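Local coordinates for protein Adenylate/guanylate cyclase/hydrolase, alpha/beta fold family (Ruegeria pomeroyi, PDB 3MR7) that probably acts as an adenylate cyclase through this N-terminal nucleotide cyclase catalytic domain of a longer chain, at residues A[33-36]-A[37-41]; A[53-57]-A[58-62]; A[71-74]-A[75-79]; A[120-123]-A[124-128]; A[137-140]-A[141-145]. All blocks are in the same frame, centred on the assembly; numbering follows the deposited sequence.

Interaction 1: residues A[33-36]-A[37-41]; sequences QKLY and RRELI
Tyr36 O is gripped by two successive amides of the next turn, Leu40 N at 2.7 Å and Ile41 N at 3.0 Å. The second bond, spanning five residues, makes a pi-type turn within helix 27-47 and widens it locally. Leu40 N and Ile41 N lie 19° and 27° out of the carbonyl plane. Ordinary i to i+4 bonds run alongside: Arg37 N to Gln33 O at 2.9 Å and Glu39 N to Leu35 O at 2.8 Å.

Leu40 runs alongside Tyr36, both pointing the same way, and Leu40 CD1 comes obliquely to Tyr36 CD1 at 3.9 Å. Farther out, Tyr36 OH is hydrogen-bonded to Glu85, and helix 67-84 packs against both side chains. Glu39 slants across Leu35 while its OE1 makes a salt bridge with Arg84. Arg38 bends at chi3, its guanidinium pairing with Glu23 of the second subunit. Lys34 O lies at the edge of that group, in its plane, and takes a weak 3.3 Å hydrogen bond from Arg38 NE.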
loop_
_atom_site.group_PDB
_atom_site.type_symbol
_atom_site.label_atom_id
_atom_site.label_comp_id
_atom_site.label_asym_id
_atom_site.label_seq_id
_atom_site.Cartn_x
_atom_site.Cartn_y
_atom_site.Cartn_z
ATOM N N GLN A 33 9.062 -12.016 11.157
ATOM C CA GLN A 33 8.174 -12.314 10.036
ATOM C C GLN A 33 8.598 -13.608 9.362
ATOM O O GLN A 33 7.745 -14.403 8.956
ATOM C CB GLN A 33 8.023 -11.142 9.048
ATOM C CG GLN A 33 8.748 -11.295 7.734
ATOM C CD GLN A 33 7.992 -12.126 6.706
ATOM O OE1 GLN A 33 8.560 -12.497 5.682
ATOM N NE2 GLN A 33 6.732 -12.437 6.976
ATOM N N LYS A 34 9.902 -13.844 9.276
ATOM C CA LYS A 34 10.357 -15.120 8.762
ATOM C C LYS A 34 9.747 -16.266 9.582
ATOM O O LYS A 34 9.301 -17.273 9.027
ATOM C CB LYS A 34 11.877 -15.195 8.774
ATOM C CG LYS A 34 12.561 -14.564 7.588
ATOM C CD LYS A 34 14.055 -14.516 7.883
ATOM C CE LYS A 34 14.897 -14.551 6.620
ATOM N NZ LYS A 34 15.929 -15.642 6.714
ATOM N N LEU A 35 9.715 -16.093 10.899
ATOM C CA LEU A 35 9.088 -17.059 11.803
ATOM C C LEU A 35 7.607 -17.273 11.551
ATOM O O LEU A 35 7.154 -18.399 11.472
ATOM C CB LEU A 35 9.218 -16.629 13.256
ATOM C CG LEU A 35 8.553 -17.684 14.118
ATOM C CD1 LEU A 35 9.229 -19.018 13.841
ATOM C CD2 LEU A 35 8.638 -17.323 15.561
ATOM N N TYR A 36 6.850 -16.183 11.472
ATOM C CA TYR A 36 5.401 -16.257 11.253
ATOM C C TYR A 36 5.079 -16.923 9.925
ATOM O O TYR A 36 4.204 -17.794 9.847
ATOM C CB TYR A 36 4.745 -14.869 11.313
ATOM C CG TYR A 36 4.696 -14.233 12.685
ATOM C CD1 TYR A 36 4.552 -14.996 13.840
ATOM C CD2 TYR A 36 4.789 -12.862 12.823
ATOM C CE1 TYR A 36 4.486 -14.397 15.088
ATOM C CE2 TYR A 36 4.737 -12.260 14.058
ATOM C CZ TYR A 36 4.573 -13.017 15.182
ATOM O OH TYR A 36 4.515 -12.367 16.398
ATOM N N ARG A 37 5.792 -16.521 8.879
ATOM C CA ARG A 37 5.636 -17.183 7.594
ATOM C C ARG A 37 5.750 -18.694 7.763
ATOM O O ARG A 37 5.026 -19.448 7.137
ATOM C CB ARG A 37 6.688 -16.697 6.598
ATOM C CG ARG A 37 6.843 -17.604 5.404
ATOM C CD ARG A 37 5.732 -17.422 4.395
ATOM N NE ARG A 37 6.267 -16.926 3.140
ATOM C CZ ARG A 37 6.437 -17.666 2.057
ATOM N NH1 ARG A 37 6.080 -18.939 2.062
ATOM N NH2 ARG A 37 6.949 -17.126 0.963
ATOM N N ARG A 38 6.656 -19.134 8.626
ATOM C CA ARG A 38 6.932 -20.550 8.705
ATOM C C ARG A 38 5.991 -21.268 9.632
ATOM O O ARG A 38 5.564 -22.390 9.351
ATOM C CB ARG A 38 8.369 -20.801 9.127
ATOM C CG ARG A 38 9.281 -20.957 7.969
ATOM C CD ARG A 38 10.714 -20.623 8.352
ATOM N NE ARG A 38 11.164 -19.554 7.482
ATOM C CZ ARG A 38 11.824 -19.771 6.361
ATOM N NH1 ARG A 38 12.129 -21.015 6.021
ATOM N NH2 ARG A 38 12.187 -18.755 5.601
ATOM N N GLU A 39 5.662 -20.607 10.731
ATOM C CA GLU A 39 4.877 -21.220 11.781
ATOM C C GLU A 39 3.380 -20.932 11.692
ATOM O O GLU A 39 2.594 -21.656 12.267
ATOM C CB GLU A 39 5.408 -20.812 13.145
ATOM C CG GLU A 39 4.493 -19.899 13.909
ATOM C CD GLU A 39 4.779 -19.901 15.404
ATOM O OE1 GLU A 39 5.400 -18.924 15.889
ATOM O OE2 GLU A 39 4.375 -20.871 16.094
ATOM N N LEU A 40 2.978 -19.905 10.956
ATOM C CA LEU A 40 1.592 -19.449 11.017
ATOM C C LEU A 40 0.976 -19.475 9.642
ATOM O O LEU A 40 0.019 -20.209 9.397
ATOM C CB LEU A 40 1.558 -18.042 11.557
ATOM C CG LEU A 40 0.405 -17.592 12.426
ATOM C CD1 LEU A 40 0.950 -16.523 13.361
ATOM C CD2 LEU A 40 -0.747 -17.050 11.588
ATOM N N ILE A 41 1.553 -18.697 8.734
ATOM C CA ILE A 41 1.079 -18.633 7.357
ATOM C C ILE A 41 1.199 -19.930 6.553
ATOM O O ILE A 41 0.201 -20.551 6.190
ATOM C CB ILE A 41 1.861 -17.612 6.610
ATOM C CG1 ILE A 41 1.597 -16.246 7.211
ATOM C CG2 ILE A 41 1.495 -17.664 5.149
ATOM C CD1 ILE A 41 2.416 -15.150 6.556
#

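Interaction 2: residues A[53-57]-A[58-62]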
loop_
_atom_site.group_PDB
_atom_site.type_symbol
_atom_site.label_atom_id
_atom_site.label_comp_id
_atom_site.label_asym_id
_atom_site.label_seq_id
_atom_site.Cartn_x
_atom_site.Cartn_y
_atom_site.Cartn_z
ATOM N N VAL A 53 1.758 -19.916 -4.920
ATOM C CA VAL A 53 2.197 -19.840 -6.300
ATOM C C VAL A 53 3.580 -19.217 -6.353
ATOM O O VAL A 53 4.405 -19.631 -7.129
ATOM C CB VAL A 53 1.295 -18.931 -7.101
ATOM C CG1 VAL A 53 1.971 -18.558 -8.409
ATOM C CG2 VAL A 53 -0.067 -19.585 -7.317
ATOM N N LYS A 54 3.831 -18.208 -5.533
ATOM C CA LYS A 54 5.116 -17.520 -5.585
ATOM C C LYS A 54 5.193 -16.311 -4.659
ATOM O O LYS A 54 4.191 -15.707 -4.314
ATOM C CB LYS A 54 5.377 -17.038 -7.000
ATOM C CG LYS A 54 4.694 -15.747 -7.329
ATOM C CD LYS A 54 4.477 -15.667 -8.808
ATOM C CE LYS A 54 4.195 -14.272 -9.238
ATOM N NZ LYS A 54 3.782 -14.323 -10.638
ATOM N N THR A 55 6.392 -15.954 -4.243
ATOM C CA THR A 55 6.512 -14.696 -3.556
ATOM C C THR A 55 7.459 -13.895 -4.406
ATOM O O THR A 55 8.455 -14.404 -4.888
ATOM C CB THR A 55 6.997 -14.848 -2.115
ATOM O OG1 THR A 55 8.393 -15.121 -2.112
ATOM C CG2 THR A 55 6.321 -16.003 -1.483
ATOM N N THR A 56 7.113 -12.643 -4.616
ATOM C CA THR A 56 7.875 -11.778 -5.480
ATOM C C THR A 56 8.067 -10.469 -4.745
ATOM O O THR A 56 7.702 -10.356 -3.584
ATOM C CB THR A 56 7.119 -11.553 -6.798
ATOM O OG1 THR A 56 5.913 -10.807 -6.543
ATOM C CG2 THR A 56 6.764 -12.900 -7.432
ATOM N N GLY A 57 8.637 -9.483 -5.412
ATOM C CA GLY A 57 8.766 -8.173 -4.819
ATOM C C GLY A 57 7.414 -7.612 -4.431
ATOM O O GLY A 57 7.322 -6.706 -3.601
ATOM N N ASP A 58 6.367 -8.165 -5.038
ATOM C CA ASP A 58 4.999 -7.690 -4.865
ATOM C C ASP A 58 4.373 -8.355 -3.664
ATOM O O ASP A 58 3.284 -7.981 -3.235
ATOM C CB ASP A 58 4.147 -8.020 -6.107
ATOM C CG ASP A 58 4.492 -7.145 -7.338
ATOM O OD1 ASP A 58 4.975 -6.005 -7.153
ATOM O OD2 ASP A 58 4.254 -7.598 -8.494
ATOM N N GLY A 59 5.055 -9.355 -3.124
ATOM C CA GLY A 59 4.492 -10.123 -2.033
ATOM C C GLY A 59 4.162 -11.532 -2.472
ATOM O O GLY A 59 4.689 -12.013 -3.478
HETATM N N MSE A 60 3.292 -12.199 -1.722
HETATM C CA MSE A 60 2.997 -13.594 -1.999
HETATM C C MSE A 60 1.614 -13.835 -2.599
HETATM O O MSE A 60 0.686 -13.071 -2.395
HETATM C CB MSE A 60 3.187 -14.423 -0.744
HETATM C CG MSE A 60 2.183 -15.531 -0.610
HETATM SE SE MSE A 60 2.305 -16.305 1.162
HETATM C CE MSE A 60 3.820 -17.477 0.810
ATOM N N LEU A 61 1.488 -14.923 -3.336
ATOM C CA LEU A 61 0.280 -15.200 -4.088
ATOM C C LEU A 61 -0.052 -16.656 -3.899
ATOM O O LEU A 61 0.783 -17.507 -4.150
ATOM C CB LEU A 61 0.572 -14.944 -5.549
ATOM C CG LEU A 61 -0.544 -14.630 -6.513
ATOM C CD1 LEU A 61 -1.311 -13.484 -5.996
ATOM C CD2 LEU A 61 0.118 -14.248 -7.807
ATOM N N ALA A 62 -1.251 -16.970 -3.442
ATOM C CA ALA A 62 -1.582 -18.378 -3.242
ATOM C C ALA A 62 -2.943 -18.636 -3.814
ATOM O O ALA A 62 -3.704 -17.711 -4.032
ATOM C CB ALA A 62 -1.543 -18.758 -1.775
#
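With CG2 of Thr55 anti to the carbonyl carbon and the Met60 chain folding back at chi3 (-82°), the two side chains meet on one face of the hairpin. Met60, present as selenomethionine, slants over Thr55: its CB is 3.6 Å and its CE 3.7 Å from Thr55 CG2. Residues 53-62 join strands 51-56 and 59-64 through a type I turn from Thr56 to Gly59, and Lys54 to Asp58 form a Lys-Thr-x-Gly-Asp sequence like that of many class III nucleotide cyclases.

Thr56 and Gly59 form a hydrogen-bonded antiparallel pair, Thr56 N to Gly59 O at 2.8 Å and Gly59 N to Thr56 O at 2.9 Å. The latter bond reaches its acceptor from above the carbonyl plane, 62° out of it. Farther along, Val53 and Lys54 both face Leu61 in a classic beta bulge: Leu61 O accepts from Val53 N at 2.7 Å, whereas Lys54 N reaches it weakly at 3.4 Å. Lys54 NZ makes a salt bridge with Asp111. The chemistry implies a division of labour, with backbone polar groups setting the register and the carbons of Thr55 and Met60 making the apolar contact that Leu21 of the second subunit meets.

Interaction 3: residues A[71-74]-A[75-79]; sequences LRCA and LEIQQ
Leu75 meets Leu71 one turn back along nearly its whole length. Its CB lies 3.4 Å from Leu71 O, CG follows at 3.5 Å from the same oxygen, and methyl CD1 ends 4.0 Å from Leu71 CG. With Leu75 CG anti to the carbonyl carbon (chi1 -81°), the chain leans back towards the preceding turn, where it slants across the Leu71 branch. This is i to i+4 packing along one stripe of helix 67-84.

The other stripe pairs Ile77 with Cys73. Ile77 CG1 also sits anti to the carbonyl carbon, and its CD1 reaches Cys73 SG at 4.1 Å. Beneath both runs a regular alpha-helical backbone: Leu75 N to Leu71 O at 2.9 Å is followed by Ile77 N to Cys73 O, 3.0 Å long and nearly straight (175°), and by Gln78 N to Ala74 O. The NE2 of buried Gln78 is satisfied by the backbone oxygens of Ala131 and Tyr96.

The helix packs on the sheet, with Ala74 against Ile98 and Ile100 of strand 96-107 and against Ile132 of strand 132-135. Cys73 and Ile77 turn to helix 27-47, touching Ile45 and Leu40 respectively, while Leu71 and Leu75 share Val146 of the loop after helix 136-142.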
loop_
_atom_site.group_PDB
_atom_site.type_symbol
_atom_site.label_atom_id
_atom_site.label_comp_id
_atom_site.label_asym_id
_atom_site.label_seq_id
_atom_site.Cartn_x
_atom_site.Cartn_y
_atom_site.Cartn_z
ATOM N N LEU A 71 -10.703 -17.786 2.444
ATOM C CA LEU A 71 -11.124 -16.832 3.457
ATOM C C LEU A 71 -10.852 -17.305 4.882
ATOM O O LEU A 71 -10.374 -16.533 5.700
ATOM C CB LEU A 71 -12.584 -16.403 3.268
ATOM C CG LEU A 71 -13.040 -15.279 4.206
ATOM C CD1 LEU A 71 -12.023 -14.144 4.227
ATOM C CD2 LEU A 71 -14.416 -14.753 3.810
ATOM N N ARG A 72 -11.136 -18.561 5.189
ATOM C CA ARG A 72 -10.863 -19.048 6.539
ATOM C C ARG A 72 -9.370 -19.032 6.781
ATOM O O ARG A 72 -8.892 -18.816 7.903
ATOM C CB ARG A 72 -11.374 -20.463 6.731
ATOM C CG ARG A 72 -12.881 -20.568 6.690
ATOM C CD ARG A 72 -13.277 -22.021 6.486
ATOM N NE ARG A 72 -14.698 -22.265 6.694
ATOM C CZ ARG A 72 -15.224 -23.481 6.786
ATOM N NH1 ARG A 72 -14.443 -24.554 6.694
ATOM N NH2 ARG A 72 -16.526 -23.632 6.979
ATOM N N CYS A 73 -8.627 -19.265 5.720
ATOM C CA CYS A 73 -7.187 -19.256 5.839
ATOM C C CYS A 73 -6.703 -17.858 6.246
ATOM O O CYS A 73 -5.922 -17.722 7.189
ATOM C CB CYS A 73 -6.569 -19.737 4.535
ATOM S SG CYS A 73 -4.812 -19.675 4.448
ATOM N N ALA A 74 -7.188 -16.826 5.561
ATOM C CA ALA A 74 -6.833 -15.429 5.897
ATOM C C ALA A 74 -7.333 -15.016 7.282
ATOM O O ALA A 74 -6.676 -14.280 8.012
ATOM C CB ALA A 74 -7.373 -14.440 4.826
ATOM N N LEU A 75 -8.524 -15.457 7.626
ATOM C CA LEU A 75 -9.050 -15.120 8.916
ATOM C C LEU A 75 -8.203 -15.798 10.000
ATOM O O LEU A 75 -7.948 -15.207 11.038
ATOM C CB LEU A 75 -10.512 -15.531 8.984
ATOM C CG LEU A 75 -11.455 -14.536 8.322
ATOM C CD1 LEU A 75 -12.830 -15.142 8.216
ATOM C CD2 LEU A 75 -11.515 -13.247 9.124
ATOM N N GLU A 76 -7.761 -17.029 9.730
ATOM C CA GLU A 76 -6.947 -17.821 10.651
ATOM C C GLU A 76 -5.639 -17.120 10.928
ATOM O O GLU A 76 -5.230 -16.941 12.086
ATOM C CB GLU A 76 -6.644 -19.193 10.057
ATOM C CG GLU A 76 -6.041 -20.177 11.051
ATOM C CD GLU A 76 -5.554 -21.502 10.411
ATOM O OE1 GLU A 76 -6.086 -21.906 9.345
ATOM O OE2 GLU A 76 -4.639 -22.145 10.988
ATOM N N ILE A 77 -4.982 -16.740 9.841
ATOM C CA ILE A 77 -3.782 -15.936 9.891
ATOM C C ILE A 77 -3.922 -14.584 10.623
ATOM O O ILE A 77 -3.176 -14.313 11.551
ATOM C CB ILE A 77 -3.276 -15.690 8.472
ATOM C CG1 ILE A 77 -2.941 -17.029 7.823
ATOM C CG2 ILE A 77 -2.053 -14.753 8.485
ATOM C CD1 ILE A 77 -2.423 -16.911 6.415
ATOM N N GLN A 78 -4.869 -13.748 10.197
ATOM C CA GLN A 78 -5.042 -12.419 10.755
ATOM C C GLN A 78 -5.456 -12.436 12.224
ATOM O O GLN A 78 -4.991 -11.629 13.007
ATOM C CB GLN A 78 -6.044 -11.619 9.924
ATOM C CG GLN A 78 -5.582 -11.361 8.527
ATOM C CD GLN A 78 -4.264 -10.587 8.504
ATOM O OE1 GLN A 78 -3.267 -11.022 9.097
ATOM N NE2 GLN A 78 -4.253 -9.429 7.817
ATOM N N GLN A 79 -6.312 -13.366 12.611
ATOM C CA GLN A 79 -6.663 -13.506 14.024
ATOM C C GLN A 79 -5.521 -13.990 14.930
ATOM O O GLN A 79 -5.460 -13.626 16.116
ATOM C CB GLN A 79 -7.866 -14.416 14.189
ATOM C CG GLN A 79 -9.156 -13.838 13.634
ATOM C CD GLN A 79 -10.173 -14.923 13.387
ATOM O OE1 GLN A 79 -9.894 -16.108 13.591
ATOM N NE2 GLN A 79 -11.355 -14.535 12.946
#

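Interaction 4: residues A[120-123]-A[124-128]; sequences AARL and EAISE
The C-terminal half of helix 115-126, in the nucleotide cyclase catalytic domain, brings Arg122 and Ile126 together where the two subunits meet. Ile126 CG2 lies over one face of the Arg122 guanidinium, 3.3 Å above its plane and displaced towards the rim, with Arg122 NH2 as its nearest atom at 3.5 Å. The two side chains cross at about a right angle. Arg122 gets there because its chain leaves with CG anti to the backbone N (chi1 -170°) and then bends at chi2, which carries the guanidinium forward along the helix to the next turn; Ala125 CB approaches the same group obliquely. The nitrogen beside the methyl has a partner of its own: Arg122 NH2 is hydrogen-bonded to Ile126 O of the second subunit, and the reciprocal bond repeats this across the interface.

On another side of the turn, Leu123 and Ile126 lie side by side, their CD1 atoms 4.1 Å apart. Backbone bonds continue to the end of the helix, with Ile126 N to Arg122 O at 3.0 Å and Ser127 N to Leu123 O at 2.9 Å, after which Ser127 leaves helical geometry. Glu124 OE2 makes a salt bridge with Arg97.

The helix is flanked by strand 4-15, where Ala120 touches Ile10 and Glu124 touches Ala12, and by strands 151-158 and 161-170, where Arg122 meets Val158 and Leu123 meets Val167.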
loop_
_atom_site.group_PDB
_atom_site.type_symbol
_atom_site.label_atom_id
_atom_site.label_comp_id
_atom_site.label_asym_id
_atom_site.label_seq_id
_atom_site.Cartn_x
_atom_site.Cartn_y
_atom_site.Cartn_z
ATOM N N ALA A 120 -6.622 -9.414 -7.091
ATOM C CA ALA A 120 -6.327 -9.924 -5.753
ATOM C C ALA A 120 -5.191 -9.110 -5.152
ATOM O O ALA A 120 -5.212 -8.734 -3.968
ATOM C CB ALA A 120 -5.958 -11.385 -5.792
ATOM N N ALA A 121 -4.204 -8.840 -5.998
ATOM C CA ALA A 121 -3.006 -8.100 -5.626
ATOM C C ALA A 121 -3.341 -6.690 -5.184
ATOM O O ALA A 121 -2.819 -6.202 -4.181
ATOM C CB ALA A 121 -2.078 -8.046 -6.811
ATOM N N ARG A 122 -4.200 -6.031 -5.957
ATOM C CA ARG A 122 -4.648 -4.682 -5.643
ATOM C C ARG A 122 -5.425 -4.651 -4.322
ATOM O O ARG A 122 -5.247 -3.750 -3.502
ATOM C CB ARG A 122 -5.492 -4.139 -6.790
ATOM C CG ARG A 122 -5.810 -2.681 -6.666
ATOM C CD ARG A 122 -4.548 -1.890 -6.430
ATOM N NE ARG A 122 -4.952 -0.555 -6.068
ATOM C CZ ARG A 122 -4.159 0.409 -5.646
ATOM N NH1 ARG A 122 -2.856 0.195 -5.491
ATOM N NH2 ARG A 122 -4.700 1.589 -5.359
ATOM N N LEU A 123 -6.271 -5.652 -4.104
ATOM C CA LEU A 123 -7.014 -5.742 -2.859
ATOM C C LEU A 123 -6.073 -5.804 -1.673
ATOM O O LEU A 123 -6.306 -5.158 -0.657
ATOM C CB LEU A 123 -7.968 -6.932 -2.894
ATOM C CG LEU A 123 -9.426 -6.601 -3.287
ATOM C CD1 LEU A 123 -9.498 -5.381 -4.191
ATOM C CD2 LEU A 123 -10.139 -7.787 -3.929
ATOM N N GLU A 124 -4.997 -6.570 -1.812
ATOM C CA GLU A 124 -3.980 -6.652 -0.778
ATOM C C GLU A 124 -3.432 -5.243 -0.519
ATOM O O GLU A 124 -3.365 -4.772 0.594
ATOM C CB GLU A 124 -2.886 -7.638 -1.212
ATOM C CG GLU A 124 -1.591 -7.604 -0.379
ATOM C CD GLU A 124 -0.676 -6.417 -0.723
ATOM O OE1 GLU A 124 -0.128 -6.341 -1.860
ATOM O OE2 GLU A 124 -0.499 -5.553 0.162
ATOM N N ALA A 125 -3.084 -4.547 -1.573
ATOM C CA ALA A 125 -2.407 -3.274 -1.432
ATOM C C ALA A 125 -3.266 -2.198 -0.771
ATOM O O ALA A 125 -2.757 -1.369 -0.039
ATOM C CB ALA A 125 -1.917 -2.804 -2.792
ATOM N N ILE A 126 -4.564 -2.187 -1.029
ATOM C CA ILE A 126 -5.400 -1.170 -0.408
ATOM C C ILE A 126 -5.974 -1.642 0.921
ATOM O O ILE A 126 -6.490 -0.837 1.671
ATOM C CB ILE A 126 -6.568 -0.794 -1.292
ATOM C CG1 ILE A 126 -7.559 -1.970 -1.277
ATOM C CG2 ILE A 126 -6.059 -0.323 -2.699
ATOM C CD1 ILE A 126 -8.637 -1.890 -2.257
ATOM N N SER A 127 -5.880 -2.935 1.216
ATOM C CA SER A 127 -6.394 -3.463 2.477
ATOM C C SER A 127 -5.757 -2.769 3.662
ATOM O O SER A 127 -4.592 -2.423 3.618
ATOM C CB SER A 127 -6.091 -4.952 2.586
ATOM O OG SER A 127 -6.399 -5.415 3.883
ATOM N N GLU A 128 -6.484 -2.572 4.747
ATOM C CA GLU A 128 -5.767 -2.003 5.854
ATOM C C GLU A 128 -4.960 -3.034 6.609
ATOM O O GLU A 128 -5.220 -4.221 6.529
ATOM C CB GLU A 128 -6.578 -1.037 6.713
ATOM C CG GLU A 128 -7.618 -1.558 7.625
ATOM C CD GLU A 128 -8.462 -0.392 8.156
ATOM O OE1 GLU A 128 -8.511 0.659 7.469
ATOM O OE2 GLU A 128 -9.062 -0.512 9.248
#

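Interaction 5: residues A[137-140]-A[141-145]; sequences IVHQ and ITQDR
The His139 imidazole carries Gln143 CB over one face, 3.9 Å above the ring plane and offset towards the rim. It is a CH-pi contact, with CB 4.2 Å from the ring centroid and 21° off the normal. The Gln143 amide is turned 47° from the ring, and its NE2 makes a weak 2.8 Å hydrogen bond to Gln140 O. The ring itself stacks with that of Trp168.

Here helix 136-142 ends. Thr142 OG1, set between its backbone N and carbonyl carbon by a chi1 of 52°, donates to Val138 O at 2.6 Å from above the carbonyl plane. Gln143 N closes the last turn on His139 O at 3.0 Å. Val138 packs on Ile100 and Ile102 of strand 96-107, and Thr142 on Ala67 and Leu71 of helix 67-84. The threonine hydroxyl probably reinforces the hold on Val138 O, whose backbone donors, Ile141 N and Thr142 N, bond it weakly.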
loop_
_atom_site.group_PDB
_atom_site.type_symbol
_atom_site.label_atom_id
_atom_site.label_comp_id
_atom_site.label_asym_id
_atom_site.label_seq_id
_atom_site.Cartn_x
_atom_site.Cartn_y
_atom_site.Cartn_z
ATOM N N ILE A 137 -17.423 -10.352 -5.608
ATOM C CA ILE A 137 -17.696 -11.729 -5.990
ATOM C C ILE A 137 -17.399 -12.635 -4.786
ATOM O O ILE A 137 -18.191 -13.539 -4.479
ATOM C CB ILE A 137 -16.803 -12.213 -7.117
ATOM C CG1 ILE A 137 -16.998 -11.430 -8.374
ATOM C CG2 ILE A 137 -17.121 -13.604 -7.480
ATOM C CD1 ILE A 137 -15.829 -11.707 -9.315
ATOM N N VAL A 138 -16.257 -12.421 -4.115
ATOM C CA VAL A 138 -15.876 -13.324 -3.025
ATOM C C VAL A 138 -16.897 -13.198 -1.930
ATOM O O VAL A 138 -17.328 -14.182 -1.326
ATOM C CB VAL A 138 -14.474 -13.060 -2.439
ATOM C CG1 VAL A 138 -14.348 -13.677 -1.072
ATOM C CG2 VAL A 138 -13.394 -13.629 -3.344
ATOM N N HIS A 139 -17.322 -11.965 -1.708
ATOM C CA HIS A 139 -18.269 -11.698 -0.634
ATOM C C HIS A 139 -19.628 -12.351 -0.825
ATOM O O HIS A 139 -20.208 -12.817 0.148
ATOM C CB HIS A 139 -18.460 -10.208 -0.417
ATOM C CG HIS A 139 -19.300 -9.906 0.774
ATOM N ND1 HIS A 139 -20.620 -9.508 0.671
ATOM C CD2 HIS A 139 -19.033 -9.984 2.093
ATOM C CE1 HIS A 139 -21.107 -9.333 1.879
ATOM N NE2 HIS A 139 -20.168 -9.617 2.766
ATOM N N GLN A 140 -20.139 -12.380 -2.056
ATOM C CA GLN A 140 -21.480 -12.913 -2.292
ATOM C C GLN A 140 -21.471 -14.413 -2.026
ATOM O O GLN A 140 -22.493 -14.993 -1.667
ATOM C CB GLN A 140 -21.976 -12.620 -3.706
ATOM C CG GLN A 140 -21.989 -11.163 -4.077
ATOM C CD GLN A 140 -22.742 -10.887 -5.368
ATOM O OE1 GLN A 140 -22.206 -10.245 -6.273
ATOM N NE2 GLN A 140 -23.997 -11.370 -5.462
ATOM N N ILE A 141 -20.296 -15.025 -2.156
ATOM C CA ILE A 141 -20.159 -16.477 -2.001
ATOM C C ILE A 141 -19.849 -16.870 -0.574
ATOM O O ILE A 141 -20.178 -17.983 -0.156
ATOM C CB ILE A 141 -19.001 -17.044 -2.870
ATOM C CG1 ILE A 141 -19.323 -16.968 -4.355
ATOM C CG2 ILE A 141 -18.687 -18.469 -2.492
ATOM C CD1 ILE A 141 -18.251 -17.513 -5.188
ATOM N N THR A 142 -19.206 -15.969 0.178
ATOM C CA THR A 142 -18.683 -16.352 1.494
ATOM C C THR A 142 -19.440 -15.784 2.696
ATOM O O THR A 142 -19.371 -16.347 3.786
ATOM C CB THR A 142 -17.189 -16.020 1.616
ATOM O OG1 THR A 142 -16.993 -14.661 1.246
ATOM C CG2 THR A 142 -16.380 -16.879 0.669
ATOM N N GLN A 143 -20.153 -14.675 2.486
ATOM C CA GLN A 143 -20.916 -13.968 3.528
ATOM C C GLN A 143 -21.586 -14.875 4.564
ATOM O O GLN A 143 -21.554 -14.603 5.759
ATOM C CB GLN A 143 -22.009 -13.127 2.869
ATOM C CG GLN A 143 -23.001 -13.998 2.037
ATOM C CD GLN A 143 -23.989 -13.187 1.190
ATOM O OE1 GLN A 143 -24.432 -12.095 1.583
ATOM N NE2 GLN A 143 -24.335 -13.725 0.020
ATOM N N ASP A 144 -22.230 -15.936 4.108
ATOM C CA ASP A 144 -22.991 -16.760 5.031
ATOM C C ASP A 144 -22.215 -17.928 5.605
ATOM O O ASP A 144 -22.694 -18.609 6.494
ATOM C CB ASP A 144 -24.275 -17.244 4.368
ATOM C CG ASP A 144 -25.225 -16.117 4.093
ATOM O OD1 ASP A 144 -25.395 -15.264 4.998
ATOM O OD2 ASP A 144 -25.779 -16.077 2.978
ATOM N N ARG A 145 -21.015 -18.146 5.098
ATOM C CA ARG A 145 -20.182 -19.229 5.564
ATOM C C ARG A 145 -19.295 -18.800 6.724
ATOM O O ARG A 145 -18.785 -19.634 7.465
ATOM C CB ARG A 145 -19.329 -19.760 4.417
ATOM C CG ARG A 145 -20.119 -20.529 3.377
ATOM C CD ARG A 145 -20.856 -21.695 3.977
ATOM N NE ARG A 145 -22.183 -21.770 3.385
ATOM C CZ ARG A 145 -23.303 -21.852 4.094
ATOM N NH1 ARG A 145 -23.252 -21.892 5.420
ATOM N NH2 ARG A 145 -24.474 -21.906 3.478
#

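How the interactions relate
All five contacts are local and lie in series along the chain, so none nests in or crosses another. Interaction 1 spans turns of helix 27-47, and the hairpin of interaction 2 then closes a tight two-residue turn; the Arg37 side chain lies against Thr55 and Met60, modelled too close to be exact. In interaction 3, helix 67-84 returns beside the first helix, where Ile77 touches Leu40 and Ile41. Interaction 4 borders interaction 2, Glu124 lying near Asp58, and interactions 1, 2 and 4 all reach the second subunit. Interaction 5 ends the series on the far side of the chain's centre, about 27 Å from interaction 1 between centres, joined to interaction 3 by Leu71 against Thr142.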